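Local coordinates for transcriptional protein SWT1 (Saccharomyces cerevisiae, PDB 4PQZ) that takes part in transcription, probably as an activator, and has RNA endonuclease activity, the piece described being its C-terminal HEPN-like domain, at residues A[50-59]-A[71-82]. Sequence-based numbering, arbitrary orientation.
Sequences IFFAIDHTLR and YNPDKLTTIENA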
loop_
_atom_site.group_PDB
_atom_site.type_symbol
_atom_site.label_atom_id
_atom_site.label_comp_id
_atom_site.label_asym_id
_atom_site.label_seq_id
_atom_site.Cartn_x
_atom_site.Cartn_y
_atom_site.Cartn_z
ATOM N N ILE A 50 0.475 -0.863 3.820
ATOM C CA ILE A 50 -0.480 0.122 3.338
ATOM C C ILE A 50 -1.318 0.617 4.512
ATOM O O ILE A 50 -1.572 1.811 4.655
ATOM C CB ILE A 50 -1.415 -0.465 2.264
ATOM C CG1 ILE A 50 -0.625 -0.878 1.016
ATOM C CG2 ILE A 50 -2.480 0.552 1.880
ATOM C CD1 ILE A 50 -1.415 -1.791 0.076
ATOM N N PHE A 51 -1.729 -0.319 5.361
ATOM C CA PHE A 51 -2.590 -0.004 6.496
ATOM C C PHE A 51 -1.853 0.887 7.485
ATOM O O PHE A 51 -2.387 1.908 7.909
ATOM C CB PHE A 51 -3.097 -1.279 7.186
ATOM C CG PHE A 51 -3.990 -2.124 6.317
ATOM C CD1 PHE A 51 -4.519 -1.613 5.139
ATOM C CD2 PHE A 51 -4.304 -3.426 6.681
ATOM C CE1 PHE A 51 -5.336 -2.384 4.336
ATOM C CE2 PHE A 51 -5.127 -4.204 5.883
ATOM C CZ PHE A 51 -5.643 -3.680 4.707
ATOM N N PHE A 52 -0.622 0.503 7.828
ATOM C CA PHE A 52 0.246 1.322 8.677
ATOM C C PHE A 52 0.347 2.747 8.154
ATOM O O PHE A 52 0.182 3.702 8.923
ATOM C CB PHE A 52 1.664 0.721 8.788
ATOM C CG PHE A 52 2.679 1.665 9.410
ATOM C CD1 PHE A 52 2.734 1.845 10.794
ATOM C CD2 PHE A 52 3.567 2.380 8.614
ATOM C CE1 PHE A 52 3.664 2.720 11.374
ATOM C CE2 PHE A 52 4.502 3.252 9.181
ATOM C CZ PHE A 52 4.547 3.424 10.562
ATOM N N ALA A 53 0.618 2.872 6.850
ATOM C CA ALA A 53 0.841 4.172 6.216
ATOM C C ALA A 53 -0.409 5.053 6.234
ATOM O O ALA A 53 -0.335 6.257 6.493
ATOM C CB ALA A 53 1.349 4.000 4.799
ATOM N N ILE A 54 -1.557 4.444 5.970
ATOM C CA ILE A 54 -2.807 5.177 6.002
ATOM C C ILE A 54 -3.200 5.563 7.431
ATOM O O ILE A 54 -3.549 6.720 7.686
ATOM C CB ILE A 54 -3.927 4.404 5.288
ATOM C CG1 ILE A 54 -3.648 4.411 3.778
ATOM C CG2 ILE A 54 -5.273 5.012 5.598
ATOM C CD1 ILE A 54 -4.715 3.785 2.977
ATOM N N ASP A 55 -3.107 4.609 8.357
ATOM C CA ASP A 55 -3.326 4.850 9.793
ATOM C C ASP A 55 -2.505 6.020 10.321
ATOM O O ASP A 55 -3.026 6.918 10.969
ATOM C CB ASP A 55 -2.989 3.588 10.612
ATOM C CG ASP A 55 -3.335 3.729 12.117
ATOM O OD1 ASP A 55 -4.493 3.473 12.510
ATOM O OD2 ASP A 55 -2.442 4.076 12.912
ATOM N N HIS A 56 -1.212 6.000 10.024
ATOM C CA HIS A 56 -0.257 6.956 10.578
ATOM C C HIS A 56 -0.500 8.377 10.064
ATOM O O HIS A 56 -0.403 9.361 10.803
ATOM C CB HIS A 56 1.187 6.507 10.258
ATOM C CG HIS A 56 2.202 7.039 11.213
ATOM N ND1 HIS A 56 2.988 8.143 10.936
ATOM C CD2 HIS A 56 2.559 6.630 12.453
ATOM C CE1 HIS A 56 3.783 8.383 11.958
ATOM N NE2 HIS A 56 3.544 7.478 12.898
ATOM N N THR A 57 -0.801 8.464 8.781
ATOM C CA THR A 57 -1.046 9.739 8.133
ATOM C C THR A 57 -2.385 10.356 8.621
ATOM O O THR A 57 -2.457 11.551 8.911
ATOM C CB THR A 57 -0.978 9.560 6.597
ATOM O OG1 THR A 57 0.389 9.611 6.155
ATOM C CG2 THR A 57 -1.825 10.615 5.845
ATOM N N LEU A 58 -3.418 9.526 8.755
ATOM C CA LEU A 58 -4.730 9.997 9.200
ATOM C C LEU A 58 -4.719 10.453 10.658
ATOM O O LEU A 58 -5.257 11.511 10.993
ATOM C CB LEU A 58 -5.795 8.922 8.995
ATOM C CG LEU A 58 -6.603 8.960 7.688
ATOM C CD1 LEU A 58 -6.833 10.357 7.250
ATOM C CD2 LEU A 58 -5.866 8.369 6.627
ATOM N N ARG A 59 -4.100 9.646 11.515
ATOM C CA ARG A 59 -3.945 9.976 12.920
ATOM C C ARG A 59 -3.125 11.254 13.127
ATOM O O ARG A 59 -3.379 12.018 14.057
ATOM C CB ARG A 59 -3.315 8.806 13.669
ATOM C CG ARG A 59 -4.263 7.636 13.894
ATOM C CD ARG A 59 -3.578 6.586 14.761
ATOM N NE ARG A 59 -4.413 5.415 15.021
ATOM C CZ ARG A 59 -5.272 5.319 16.033
ATOM N NH1 ARG A 59 -5.429 6.336 16.878
ATOM N NH2 ARG A 59 -5.988 4.209 16.193
ATOM N N TYR A 71 -12.723 7.703 10.260
ATOM C CA TYR A 71 -11.667 6.712 10.174
ATOM C C TYR A 71 -11.647 5.843 11.426
ATOM O O TYR A 71 -11.208 6.287 12.492
ATOM C CB TYR A 71 -10.290 7.345 9.937
ATOM C CG TYR A 71 -9.170 6.360 10.178
ATOM C CD1 TYR A 71 -9.075 5.193 9.425
ATOM C CD2 TYR A 71 -8.230 6.579 11.171
ATOM C CE1 TYR A 71 -8.076 4.278 9.648
ATOM C CE2 TYR A 71 -7.216 5.670 11.405
ATOM C CZ TYR A 71 -7.143 4.520 10.638
ATOM O OH TYR A 71 -6.145 3.606 10.871
ATOM N N ASN A 72 -12.140 4.612 11.302
ATOM C CA ASN A 72 -11.916 3.604 12.335
ATOM C C ASN A 72 -10.911 2.551 11.858
ATOM O O ASN A 72 -11.149 1.891 10.840
ATOM C CB ASN A 72 -13.229 2.933 12.762
ATOM C CG ASN A 72 -13.153 2.350 14.176
ATOM O OD1 ASN A 72 -12.542 1.303 14.404
ATOM N ND2 ASN A 72 -13.785 3.027 15.129
ATOM N N PRO A 73 -9.789 2.411 12.583
ATOM C CA PRO A 73 -8.688 1.485 12.277
ATOM C C PRO A 73 -9.177 0.053 11.998
ATOM O O PRO A 73 -8.621 -0.651 11.153
ATOM C CB PRO A 73 -7.848 1.527 13.549
ATOM C CG PRO A 73 -8.049 2.922 14.066
ATOM C CD PRO A 73 -9.489 3.267 13.744
ATOM N N ASP A 74 -10.216 -0.355 12.721
ATOM C CA ASP A 74 -11.026 -1.512 12.391
ATOM C C ASP A 74 -12.254 -0.837 11.796
ATOM O O ASP A 74 -13.137 -0.437 12.541
ATOM C CB ASP A 74 -11.419 -2.270 13.672
ATOM C CG ASP A 74 -10.271 -2.408 14.667
ATOM O OD1 ASP A 74 -9.592 -3.450 14.655
ATOM O OD2 ASP A 74 -10.064 -1.498 15.497
ATOM N N LYS A 75 -12.388 -0.765 10.471
ATOM C CA LYS A 75 -11.963 -1.791 9.527
ATOM C C LYS A 75 -11.126 -1.266 8.356
ATOM O O LYS A 75 -11.637 -1.010 7.276
ATOM C CB LYS A 75 -13.232 -2.413 8.985
ATOM C CG LYS A 75 -13.103 -3.609 8.080
ATOM C CD LYS A 75 -14.443 -3.898 7.406
ATOM C CE LYS A 75 -15.242 -5.028 8.061
ATOM N NZ LYS A 75 -16.647 -5.108 7.572
ATOM N N LEU A 76 -9.827 -1.149 8.593
ATOM C CA LEU A 76 -8.850 -1.132 7.532
ATOM C C LEU A 76 -8.412 -2.580 7.396
ATOM O O LEU A 76 -7.337 -2.942 7.871
ATOM C CB LEU A 76 -7.646 -0.290 7.944
ATOM C CG LEU A 76 -7.448 1.072 7.278
ATOM C CD1 LEU A 76 -6.031 1.580 7.533
ATOM C CD2 LEU A 76 -7.748 0.969 5.791
ATOM N N THR A 77 -9.262 -3.415 6.797
ATOM C CA THR A 77 -8.940 -4.841 6.630
ATOM C C THR A 77 -8.657 -5.242 5.192
ATOM O O THR A 77 -8.062 -6.290 4.937
ATOM C CB THR A 77 -10.016 -5.810 7.190
ATOM O OG1 THR A 77 -11.274 -5.553 6.553
ATOM C CG2 THR A 77 -10.120 -5.681 8.706
ATOM N N THR A 78 -9.089 -4.425 4.244
ATOM C CA THR A 78 -8.857 -4.770 2.851
ATOM C C THR A 78 -8.092 -3.682 2.122
ATOM O O THR A 78 -8.014 -2.542 2.580
ATOM C CB THR A 78 -10.178 -5.064 2.090
ATOM O OG1 THR A 78 -10.912 -3.849 1.901
ATOM C CG2 THR A 78 -11.027 -6.062 2.849
ATOM N N ILE A 79 -7.523 -4.042 0.978
ATOM C CA ILE A 79 -6.849 -3.066 0.141
ATOM C C ILE A 79 -7.893 -2.108 -0.419
ATOM O O ILE A 79 -7.618 -0.925 -0.614
ATOM C CB ILE A 79 -6.011 -3.769 -0.942
ATOM C CG1 ILE A 79 -4.807 -4.435 -0.276
ATOM C CG2 ILE A 79 -5.566 -2.797 -2.046
ATOM C CD1 ILE A 79 -3.975 -5.320 -1.201
ATOM N N GLU A 80 -9.103 -2.624 -0.635
ATOM C CA GLU A 80 -10.234 -1.797 -1.065
ATOM C C GLU A 80 -10.620 -0.697 -0.062
ATOM O O GLU A 80 -10.885 0.425 -0.466
ATOM C CB GLU A 80 -11.460 -2.654 -1.406
ATOM C CG GLU A 80 -12.652 -1.845 -1.908
ATOM C CD GLU A 80 -13.336 -2.488 -3.102
ATOM O OE1 GLU A 80 -13.585 -3.715 -3.063
ATOM O OE2 GLU A 80 -13.619 -1.761 -4.081
ATOM N N ASN A 81 -10.659 -1.030 1.231
ATOM C CA ASN A 81 -10.834 -0.027 2.288
ATOM C C ASN A 81 -9.766 1.059 2.256
ATOM O O ASN A 81 -10.074 2.252 2.335
ATOM C CB ASN A 81 -10.800 -0.680 3.666
ATOM C CG ASN A 81 -11.975 -1.584 3.913
ATOM O OD1 ASN A 81 -13.052 -1.400 3.337
ATOM N ND2 ASN A 81 -11.780 -2.577 4.780
ATOM N N ALA A 82 -8.510 0.634 2.140
ATOM C CA ALA A 82 -7.383 1.558 2.072
ATOM C C ALA A 82 -7.520 2.519 0.896
ATOM O O ALA A 82 -7.396 3.733 1.054
ATOM C CB ALA A 82 -6.081 0.779 1.989
#
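Ala82 meets Ile50 and Ile54 on the tightly packed side of this contact, where, in the all-helical HEPN-like C-terminal domain of Swt1, the 50-59 part of helix 35-62 is covered by loop 71-78 and the first turn of helix 79-88. A methyl suits this place because the helices come close: Ala82 CB lies 3.6 Å from Ile50 CG2, and Ile54 CD1 packs against the same methyl. Beyond them, Ile50 and Ile79 both reach Trp132 of helix 122-139. Branched Leu76 packs further along, its CD1 lying 4.0 Å from Ile54 CG2.

Phe51 is partly exposed, bordering the solvent side. With CG anti to the carbonyl carbon (chi1 -65°), its ring, flat enough to fit beneath backbone carbonyls, has Leu76 O over one face, displaced from the ring centre, and Thr78 O at the edge, 3.2 Å from Phe51 CE1. Thr78 caps helix 79-88, accepting from Asn81 N through OG1.

The looser side is polar. Exposed Arg59, long enough to pass Pro73, makes a salt bridge from NE to Asp55 OD1 (3.2 Å). Tyr71 buries its ring but extends a hydroxyl to Asp55: OD1, at the ring edge, accepts a hydrogen bond from Tyr71 OH, its 2.3 Å length doubtfully short.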